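Local coordinates for protein acetyl-CoA acetyltransferase (Bacillus anthracis, PDB 3SS6) that probably catalyses the reversible thiolase condensation of two acetyl-CoA molecules to acetoacetyl-CoA with release of coenzyme A, at residues A[166-180]-A[322-336]. Residues are numbered along the deposited sequence; the frame is centred on the assembly and turned at random.
Sequences LVEQYEITREEQDEV and AAQYLAVEKELDLDR. Unlike the reference sequence in segment 322-336: D333 (reference Gly).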
ATOM      1  N   LEU A 166      23.490  17.688 -21.199  1.00 24.17           N
ATOM      2  CA  LEU A 166      23.571  18.256 -22.534  1.00 24.58           C
ATOM      3  C   LEU A 166      23.775  19.771 -22.478  1.00 23.47           C
ATOM      4  O   LEU A 166      24.474  20.328 -23.314  1.00 24.11           O
ATOM      5  CB  LEU A 166      22.335  17.886 -23.356  1.00 24.36           C
ATOM      6  CG  LEU A 166      22.354  16.469 -23.935  1.00 23.95           C
ATOM      7  CD1 LEU A 166      21.027  16.148 -24.618  1.00 25.32           C
ATOM      8  CD2 LEU A 166      23.525  16.291 -24.902  1.00 25.54           C
ATOM      9  N   VAL A 167      23.171  20.420 -21.483  1.00 24.10           N
ATOM     10  CA  VAL A 167      23.373  21.850 -21.260  1.00 22.93           C
ATOM     11  C   VAL A 167      24.861  22.137 -21.119  1.00 25.69           C
ATOM     12  O   VAL A 167      25.413  23.014 -21.786  1.00 26.02           O
ATOM     13  CB  VAL A 167      22.660  22.327 -19.982  1.00 23.87           C
ATOM     14  CG1 VAL A 167      23.148  23.714 -19.568  1.00 23.44           C
ATOM     15  CG2 VAL A 167      21.151  22.325 -20.184  1.00 21.63           C
ATOM     16  N   GLU A 168      25.510  21.401 -20.227  1.00 27.92           N
ATOM     17  CA  GLU A 168      26.934  21.558 -19.996  0.50 32.42           C
ATOM     18  C   GLU A 168      27.788  21.207 -21.223  1.00 31.64           C
ATOM     19  O   GLU A 168      28.738  21.908 -21.554  1.00 32.20           O
ATOM     20  CB  GLU A 168      27.358  20.714 -18.795  0.50 34.83           C
ATOM     21  CG  GLU A 168      26.677  21.142 -17.495  0.50 37.38           C
ATOM     22  CD  GLU A 168      26.595  20.027 -16.457  0.50 40.81           C
ATOM     23  OE1 GLU A 168      27.144  18.928 -16.705  0.50 43.20           O
ATOM     24  OE2 GLU A 168      25.976  20.251 -15.392  0.50 40.01           O
ATOM     25  N   GLN A 169      27.433  20.116 -21.891  1.00 30.30           N
ATOM     26  CA  GLN A 169      28.186  19.666 -23.059  1.00 31.76           C
ATOM     27  C   GLN A 169      28.113  20.653 -24.228  1.00 28.53           C
ATOM     28  O   GLN A 169      29.132  20.974 -24.853  1.00 29.42           O
ATOM     29  CB  GLN A 169      27.706  18.277 -23.493  1.00 35.67           C
ATOM     30  CG  GLN A 169      28.508  17.657 -24.625  1.00 43.68           C
ATOM     31  CD  GLN A 169      28.177  16.185 -24.834  1.00 49.27           C
ATOM     32  OE1 GLN A 169      27.907  15.453 -23.876  1.00 51.38           O
ATOM     33  NE2 GLN A 169      28.193  15.746 -26.089  1.00 50.14           N
ATOM     34  N   TYR A 170      26.910  21.139 -24.516  1.00 26.39           N
ATOM     35  CA  TYR A 170      26.693  22.019 -25.661  1.00 27.02           C
ATOM     36  C   TYR A 170      26.695  23.515 -25.310  1.00 27.87           C
ATOM     37  O   TYR A 170      26.427  24.358 -26.169  1.00 28.19           O
ATOM     38  CB  TYR A 170      25.397  21.624 -26.387  1.00 25.89           C
ATOM     39  CG  TYR A 170      25.551  20.390 -27.249  1.00 26.93           C
ATOM     40  CD1 TYR A 170      25.835  20.505 -28.603  1.00 29.38           C
ATOM     41  CD2 TYR A 170      25.428  19.113 -26.709  1.00 28.23           C
ATOM     42  CE1 TYR A 170      25.988  19.387 -29.400  1.00 28.75           C
ATOM     43  CE2 TYR A 170      25.582  17.981 -27.506  1.00 27.53           C
ATOM     44  CZ  TYR A 170      25.864  18.134 -28.850  1.00 28.05           C
ATOM     45  OH  TYR A 170      26.024  17.035 -29.668  1.00 29.03           O
ATOM     46  N   GLU A 171      27.021  23.828 -24.059  1.00 27.88           N
ATOM     47  CA  GLU A 171      27.060  25.210 -23.569  1.00 27.63           C
ATOM     48  C   GLU A 171      25.784  25.988 -23.895  1.00 26.12           C
ATOM     49  O   GLU A 171      25.827  27.112 -24.406  1.00 27.38           O
ATOM     50  CB  GLU A 171      28.307  25.941 -24.078  1.00 34.09           C
ATOM     51  CG  GLU A 171      29.602  25.279 -23.625  1.00 41.01           C
ATOM     52  CD  GLU A 171      30.841  26.019 -24.097  1.00 49.43           C
ATOM     53  OE1 GLU A 171      31.002  27.207 -23.742  1.00 53.37           O
ATOM     54  OE2 GLU A 171      31.651  25.409 -24.826  1.00 51.49           O
ATOM     55  N   ILE A 172      24.653  25.370 -23.572  1.00 21.49           N
ATOM     56  CA  ILE A 172      23.323  25.922 -23.816  1.00 23.21           C
ATOM     57  C   ILE A 172      22.914  26.850 -22.677  1.00 25.36           C
ATOM     58  O   ILE A 172      23.037  26.494 -21.507  1.00 25.17           O
ATOM     59  CB  ILE A 172      22.303  24.782 -23.932  1.00 23.92           C
ATOM     60  CG1 ILE A 172      22.711  23.841 -25.067  1.00 24.43           C
ATOM     61  CG2 ILE A 172      20.907  25.324 -24.170  1.00 22.13           C
ATOM     62  CD1 ILE A 172      21.894  22.554 -25.126  1.00 21.16           C
ATOM     63  N   THR A 173      22.441  28.047 -23.015  1.00 23.66           N
ATOM     64  CA  THR A 173      22.092  29.023 -21.985  1.00 21.58           C
ATOM     65  C   THR A 173      20.644  28.909 -21.514  1.00 21.67           C
ATOM     66  O   THR A 173      19.791  28.337 -22.195  1.00 20.77           O
ATOM     67  CB  THR A 173      22.325  30.463 -22.472  1.00 24.03           C
ATOM     68  OG1 THR A 173      21.367  30.771 -23.489  1.00 21.98           O
ATOM     69  CG2 THR A 173      23.736  30.618 -23.034  1.00 24.82           C
ATOM     70  N   ARG A 174      20.379  29.457 -20.331  1.00 20.80           N
ATOM     71  CA  ARG A 174      19.021  29.557 -19.813  1.00 18.12           C
ATOM     72  C   ARG A 174      18.138  30.325 -20.796  1.00 19.88           C
ATOM     73  O   ARG A 174      17.011  29.918 -21.071  1.00 18.91           O
ATOM     74  CB  ARG A 174      19.028  30.258 -18.449  1.00 19.77           C
ATOM     75  CG  ARG A 174      17.648  30.601 -17.897  1.00 21.29           C
ATOM     76  CD  ARG A 174      16.801  29.356 -17.615  1.00 20.17           C
ATOM     77  NE  ARG A 174      15.587  29.718 -16.883  1.00 21.43           N
ATOM     78  CZ  ARG A 174      15.502  29.793 -15.556  1.00 21.55           C
ATOM     79  NH1 ARG A 174      16.551  29.489 -14.792  1.00 23.03           N
ATOM     80  NH2 ARG A 174      14.361  30.151 -14.984  1.00 21.07           N
ATOM     81  N   GLU A 175      18.649  31.440 -21.320  1.00 19.99           N
ATOM     82  CA  GLU A 175      17.892  32.223 -22.302  1.00 19.72           C
ATOM     83  C   GLU A 175      17.499  31.395 -23.526  1.00 20.63           C
ATOM     84  O   GLU A 175      16.347  31.436 -23.961  1.00 20.42           O
ATOM     85  CB  GLU A 175      18.673  33.458 -22.750  1.00 20.87           C
ATOM     86  CG  GLU A 175      18.002  34.189 -23.915  1.00 22.08           C
ATOM     87  CD  GLU A 175      18.678  35.506 -24.244  1.00 25.24           C
ATOM     88  OE1 GLU A 175      18.933  36.288 -23.311  1.00 26.90           O
ATOM     89  OE2 GLU A 175      18.945  35.758 -25.435  1.00 31.41           O
ATOM     90  N   GLU A 176      18.454  30.663 -24.098  1.00 19.29           N
ATOM     91  CA  GLU A 176      18.142  29.820 -25.253  1.00 18.76           C
ATOM     92  C   GLU A 176      17.006  28.849 -24.938  1.00 20.61           C
ATOM     93  O   GLU A 176      16.082  28.677 -25.729  1.00 18.08           O
ATOM     94  CB  GLU A 176      19.369  29.029 -25.714  1.00 20.49           C
ATOM     95  CG  GLU A 176      20.421  29.865 -26.422  1.00 24.49           C
ATOM     96  CD  GLU A 176      21.650  29.059 -26.816  1.00 29.78           C
ATOM     97  OE1 GLU A 176      22.285  28.442 -25.930  1.00 24.52           O
ATOM     98  OE2 GLU A 176      21.978  29.042 -28.022  1.00 35.58           O
ATOM     99  N   GLN A 177      17.085  28.203 -23.785  1.00 17.24           N
ATOM    100  CA  GLN A 177      16.054  27.247 -23.395  1.00 16.62           C
ATOM    101  C   GLN A 177      14.698  27.925 -23.242  1.00 17.88           C
ATOM    102  O   GLN A 177      13.679  27.407 -23.705  1.00 18.58           O
ATOM    103  CB  GLN A 177      16.435  26.553 -22.085  1.00 17.18           C
ATOM    104  CG  GLN A 177      17.662  25.648 -22.221  1.00 17.70           C
ATOM    105  CD  GLN A 177      18.137  25.143 -20.886  1.00 19.04           C
ATOM    106  OE1 GLN A 177      17.462  24.348 -20.238  1.00 20.30           O
ATOM    107  NE2 GLN A 177      19.296  25.625 -20.446  1.00 21.33           N
ATOM    108  N   ASP A 178      14.689  29.082 -22.589  1.00 19.72           N
ATOM    109  CA  ASP A 178      13.436  29.779 -22.340  1.00 18.68           C
ATOM    110  C   ASP A 178      12.855  30.386 -23.614  1.00 19.49           C
ATOM    111  O   ASP A 178      11.638  30.548 -23.727  1.00 18.53           O
ATOM    112  CB  ASP A 178      13.582  30.812 -21.216  1.00 17.98           C
ATOM    113  CG  ASP A 178      13.680  30.157 -19.842  1.00 19.20           C
ATOM    114  OD1 ASP A 178      13.407  28.937 -19.762  1.00 19.87           O
ATOM    115  OD2 ASP A 178      14.021  30.855 -18.858  1.00 18.62           O
ATOM    116  N   GLU A 179      13.703  30.711 -24.587  1.00 17.54           N
ATOM    117  CA  GLU A 179      13.216  31.205 -25.875  0.50 18.65           C
ATOM    118  C   GLU A 179      12.491  30.094 -26.622  1.00 18.32           C
ATOM    119  O   GLU A 179      11.432  30.309 -27.220  1.00 18.40           O
ATOM    120  CB  GLU A 179      14.360  31.742 -26.738  0.50 19.22           C
ATOM    121  CG  GLU A 179      13.897  32.221 -28.107  0.50 21.75           C
ATOM    122  CD  GLU A 179      15.029  32.749 -28.970  0.50 26.53           C
ATOM    123  OE1 GLU A 179      15.641  33.771 -28.596  0.50 27.03           O
ATOM    124  OE2 GLU A 179      15.305  32.143 -30.028  0.50 29.71           O
ATOM    125  N   VAL A 180      13.075  28.900 -26.586  1.00 17.48           N
ATOM    126  CA  VAL A 180      12.455  27.734 -27.204  1.00 15.23           C
ATOM    127  C   VAL A 180      11.149  27.395 -26.495  1.00 17.83           C
ATOM    128  O   VAL A 180      10.151  27.061 -27.142  1.00 16.00           O
ATOM    129  CB  VAL A 180      13.404  26.521 -27.196  1.00 19.00           C
ATOM    130  CG1 VAL A 180      12.633  25.222 -27.449  1.00 18.13           C
ATOM    131  CG2 VAL A 180      14.487  26.718 -28.246  1.00 18.73           C
ATOM    132  N   ALA A 322      13.647  21.666 -23.551  1.00 16.86           N
ATOM    133  CA  ALA A 322      14.129  22.637 -24.522  1.00 16.65           C
ATOM    134  C   ALA A 322      15.636  22.447 -24.752  1.00 16.82           C
ATOM    135  O   ALA A 322      16.121  22.558 -25.880  1.00 18.35           O
ATOM    136  CB  ALA A 322      13.834  24.050 -24.046  1.00 17.83           C
ATOM    137  N   ALA A 323      16.364  22.161 -23.675  1.00 17.06           N
ATOM    138  CA  ALA A 323      17.811  21.990 -23.738  1.00 18.77           C
ATOM    139  C   ALA A 323      18.169  20.812 -24.629  1.00 18.56           C
ATOM    140  O   ALA A 323      19.149  20.848 -25.372  1.00 18.49           O
ATOM    141  CB  ALA A 323      18.379  21.767 -22.348  1.00 21.74           C
ATOM    142  N   GLN A 324      17.380  19.750 -24.523  1.00 17.59           N
ATOM    143  CA  GLN A 324      17.633  18.554 -25.312  1.00 19.21           C
ATOM    144  C   GLN A 324      17.396  18.850 -26.784  1.00 19.35           C
ATOM    145  O   GLN A 324      18.204  18.478 -27.646  1.00 18.79           O
ATOM    146  CB  GLN A 324      16.747  17.408 -24.815  1.00 18.31           C
ATOM    147  CG  GLN A 324      16.615  16.260 -25.781  1.00 21.10           C
ATOM    148  CD  GLN A 324      15.413  16.386 -26.703  1.00 25.52           C
ATOM    149  OE1 GLN A 324      14.361  16.917 -26.322  1.00 22.31           O
ATOM    150  NE2 GLN A 324      15.564  15.889 -27.926  1.00 26.89           N
ATOM    151  N   TYR A 325      16.297  19.539 -27.079  1.00 18.58           N
ATOM    152  CA  TYR A 325      16.037  19.957 -28.450  1.00 17.91           C
ATOM    153  C   TYR A 325      17.197  20.820 -28.979  1.00 19.64           C
ATOM    154  O   TYR A 325      17.684  20.633 -30.101  1.00 18.05           O
ATOM    155  CB  TYR A 325      14.712  20.730 -28.589  1.00 18.31           C
ATOM    156  CG  TYR A 325      14.715  21.407 -29.929  1.00 18.59           C
ATOM    157  CD1 TYR A 325      14.475  20.676 -31.081  1.00 18.84           C
ATOM    158  CD2 TYR A 325      15.071  22.746 -30.058  1.00 20.52           C
ATOM    159  CE1 TYR A 325      14.552  21.260 -32.328  1.00 20.08           C
ATOM    160  CE2 TYR A 325      15.144  23.344 -31.311  1.00 19.67           C
ATOM    161  CZ  TYR A 325      14.887  22.587 -32.437  1.00 21.64           C
ATOM    162  OH  TYR A 325      14.962  23.157 -33.687  1.00 23.22           O
ATOM    163  N   LEU A 326      17.637  21.775 -28.167  1.00 17.06           N
ATOM    164  CA  LEU A 326      18.704  22.685 -28.578  1.00 18.18           C
ATOM    165  C   LEU A 326      20.001  21.952 -28.914  1.00 20.32           C
ATOM    166  O   LEU A 326      20.704  22.332 -29.852  1.00 20.42           O
ATOM    167  CB  LEU A 326      18.930  23.762 -27.517  1.00 20.96           C
ATOM    168  CG  LEU A 326      17.851  24.851 -27.533  1.00 19.74           C
ATOM    169  CD1 LEU A 326      17.756  25.558 -26.187  1.00 20.74           C
ATOM    170  CD2 LEU A 326      18.141  25.861 -28.647  1.00 23.54           C
ATOM    171  N   ALA A 327      20.310  20.893 -28.165  1.00 19.85           N
ATOM    172  CA  ALA A 327      21.508  20.107 -28.456  1.00 18.68           C
ATOM    173  C   ALA A 327      21.401  19.481 -29.841  1.00 19.08           C
ATOM    174  O   ALA A 327      22.361  19.493 -30.608  1.00 23.55           O
ATOM    175  CB  ALA A 327      21.730  19.030 -27.392  1.00 20.79           C
ATOM    176  N   VAL A 328      20.235  18.932 -30.158  1.00 16.12           N
ATOM    177  CA  VAL A 328      20.007  18.354 -31.484  1.00 16.30           C
ATOM    178  C   VAL A 328      20.098  19.425 -32.567  1.00 18.92           C
ATOM    179  O   VAL A 328      20.752  19.232 -33.588  1.00 19.52           O
ATOM    180  CB  VAL A 328      18.637  17.659 -31.573  1.00 17.76           C
ATOM    181  CG1 VAL A 328      18.367  17.185 -32.989  1.00 17.45           C
ATOM    182  CG2 VAL A 328      18.588  16.473 -30.610  1.00 18.55           C
ATOM    183  N   GLU A 329      19.445  20.559 -32.332  1.00 19.05           N
ATOM    184  CA  GLU A 329      19.504  21.675 -33.281  1.00 21.29           C
ATOM    185  C   GLU A 329      20.939  22.122 -33.579  1.00 23.75           C
ATOM    186  O   GLU A 329      21.310  22.339 -34.734  1.00 24.92           O
ATOM    187  CB  GLU A 329      18.682  22.858 -32.771  1.00 20.05           C
ATOM    188  CG  GLU A 329      18.670  24.040 -33.736  1.00 21.57           C
ATOM    189  CD  GLU A 329      17.861  25.204 -33.211  1.00 21.05           C
ATOM    190  OE1 GLU A 329      16.635  25.222 -33.442  1.00 20.58           O
ATOM    191  OE2 GLU A 329      18.462  26.096 -32.569  1.00 25.29           O
ATOM    192  N   LYS A 330      21.745  22.265 -32.531  1.00 20.20           N
ATOM    193  CA  LYS A 330      23.140  22.657 -32.683  1.00 20.66           C
ATOM    194  C   LYS A 330      23.969  21.584 -33.376  1.00 22.82           C
ATOM    195  O   LYS A 330      24.780  21.890 -34.248  1.00 25.78           O
ATOM    196  CB  LYS A 330      23.749  23.007 -31.323  1.00 23.30           C
ATOM    197  CG  LYS A 330      23.120  24.248 -30.689  1.00 30.09           C
ATOM    198  CD  LYS A 330      23.596  24.456 -29.262  1.00 33.44           C
ATOM    199  CE  LYS A 330      22.897  25.639 -28.611  1.00 34.24           C
ATOM    200  NZ  LYS A 330      23.143  26.905 -29.347  1.00 36.42           N
ATOM    201  N   GLU A 331      23.752  20.327 -33.000  1.00 22.10           N
ATOM    202  CA  GLU A 331      24.530  19.227 -33.561  1.00 21.56           C
ATOM    203  C   GLU A 331      24.299  19.073 -35.067  1.00 23.85           C
ATOM    204  O   GLU A 331      25.248  18.877 -35.833  1.00 25.48           O
ATOM    205  CB  GLU A 331      24.209  17.922 -32.827  1.00 23.19           C
ATOM    206  CG  GLU A 331      24.920  16.701 -33.389  1.00 23.33           C
ATOM    207  CD  GLU A 331      26.428  16.781 -33.272  1.00 28.13           C
ATOM    208  OE1 GLU A 331      26.936  17.251 -32.230  1.00 29.97           O
ATOM    209  OE2 GLU A 331      27.113  16.374 -34.231  1.00 29.58           O
ATOM    210  N   LEU A 332      23.040  19.173 -35.481  1.00 23.12           N
ATOM    211  CA  LEU A 332      22.657  19.015 -36.884  1.00 22.71           C
ATOM    212  C   LEU A 332      22.628  20.334 -37.661  1.00 26.10           C
ATOM    213  O   LEU A 332      22.432  20.330 -38.879  1.00 27.20           O
ATOM    214  CB  LEU A 332      21.282  18.341 -36.985  1.00 19.80           C
ATOM    215  CG  LEU A 332      21.145  16.897 -36.486  1.00 22.38           C
ATOM    216  CD1 LEU A 332      19.710  16.433 -36.649  1.00 20.47           C
ATOM    217  CD2 LEU A 332      22.086  15.968 -37.235  1.00 25.55           C
ATOM    218  N   ASP A 333      22.830  21.449 -36.958  1.00 24.60           N
ATOM    219  CA  ASP A 333      22.692  22.788 -37.536  1.00 23.86           C
ATOM    220  C   ASP A 333      21.362  22.942 -38.276  1.00 26.01           C
ATOM    221  O   ASP A 333      21.334  23.302 -39.453  1.00 29.33           O
ATOM    222  CB  ASP A 333      23.867  23.107 -38.468  1.00 28.97           C
ATOM    223  CG  ASP A 333      23.933  24.578 -38.851  1.00 32.81           C
ATOM    224  OD1 ASP A 333      23.343  25.420 -38.142  1.00 31.57           O
ATOM    225  OD2 ASP A 333      24.591  24.893 -39.862  1.00 34.74           O
ATOM    226  N   LEU A 334      20.265  22.664 -37.579  1.00 23.17           N
ATOM    227  CA  LEU A 334      18.937  22.732 -38.178  1.00 21.99           C
ATOM    228  C   LEU A 334      18.483  24.167 -38.422  1.00 24.52           C
ATOM    229  O   LEU A 334      18.888  25.090 -37.709  1.00 25.54           O
ATOM    230  CB  LEU A 334      17.902  22.050 -37.279  1.00 22.78           C
ATOM    231  CG  LEU A 334      18.108  20.573 -36.965  1.00 22.72           C
ATOM    232  CD1 LEU A 334      17.038  20.111 -36.003  1.00 21.79           C
ATOM    233  CD2 LEU A 334      18.093  19.739 -38.241  1.00 23.36           C
ATOM    234  N   ASP A 335      17.629  24.336 -39.429  1.00 24.75           N
ATOM    235  CA  ASP A 335      16.922  25.591 -39.656  1.00 25.17           C
ATOM    236  C   ASP A 335      15.651  25.602 -38.820  1.00 20.44           C
ATOM    237  O   ASP A 335      14.664  24.956 -39.169  1.00 21.63           O
ATOM    238  CB  ASP A 335      16.557  25.731 -41.136  1.00 25.02           C
ATOM    239  CG  ASP A 335      15.810  27.021 -41.438  1.00 29.94           C
ATOM    240  OD1 ASP A 335      15.443  27.748 -40.487  1.00 26.48           O
ATOM    241  OD2 ASP A 335      15.582  27.309 -42.634  1.00 32.67           O
ATOM    242  N   ARG A 336      15.663  26.338 -37.712  1.00 20.49           N
ATOM    243  CA  ARG A 336      14.538  26.273 -36.777  1.00 21.62           C
ATOM    244  C   ARG A 336      13.198  26.638 -37.428  1.00 20.31           C
ATOM    245  O   ARG A 336      12.144  26.180 -36.986  1.00 21.06           O
ATOM    246  CB  ARG A 336      14.798  27.163 -35.557  1.00 22.81           C
ATOM    247  CG  ARG A 336      13.752  27.002 -34.458  1.00 20.87           C
ATOM    248  CD  ARG A 336      14.005  27.978 -33.307  1.00 25.71           C
ATOM    249  NE  ARG A 336      15.244  27.668 -32.601  1.00 22.38           N
ATOM    250  CZ  ARG A 336      15.717  28.366 -31.573  1.00 24.35           C
ATOM    251  NH1 ARG A 336      15.049  29.421 -31.127  1.00 25.52           N
ATOM    252  NH2 ARG A 336      16.860  28.012 -30.993  1.00 25.71           N
TER
HETATM  253  O   HOH W   1      24.697  28.134 -26.751  1.00 48.67           O
HETATM  254  O   HOH W   2      16.807  29.581 -28.483  1.00 27.93           O
HETATM  255  O   HOH W   3      15.440  22.699 -21.030  1.00 18.90           O
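Y170 lays one face of its ring over the CB of A327, a CH-pi contact with that methyl 4.0 Å from the ring centroid, while its hydroxyl OH donates to OE1 of E331 at 2.7 Å. The ring and carboxylate planes stand 84° apart, and R299 of helix 294-305 holds the other oxygen of E331. Next along, I172 crosses L326: its CG2 lies 3.7 Å from L326 CD1, and its CD1 rests on the helix backbone at A323 O and A327 N. V180 splits its branches, CG1 against A322 CB at 3.8 Å and CG2 over one face of the R336 guanidinium. K330 bends at its last torsion (chi4 -60°), bringing NZ to OE2 of E176 at 2.8 Å in a salt bridge. OE1 of E176 takes the backbone N-H of T173, whose OG1 accepts from E176 N, a capping box that steadies this carboxylate. E329 holds the R336 guanidinium edge-on, in plane, through NE and NH2, one to each carboxylate oxygen. Helix 322-332, inclined 32° to segment 166-170 and nearly perpendicular to segment 174-180, thus packs into a helix-turn-helix bend, joining the N-terminal and C-terminal halves of the thiolase fold.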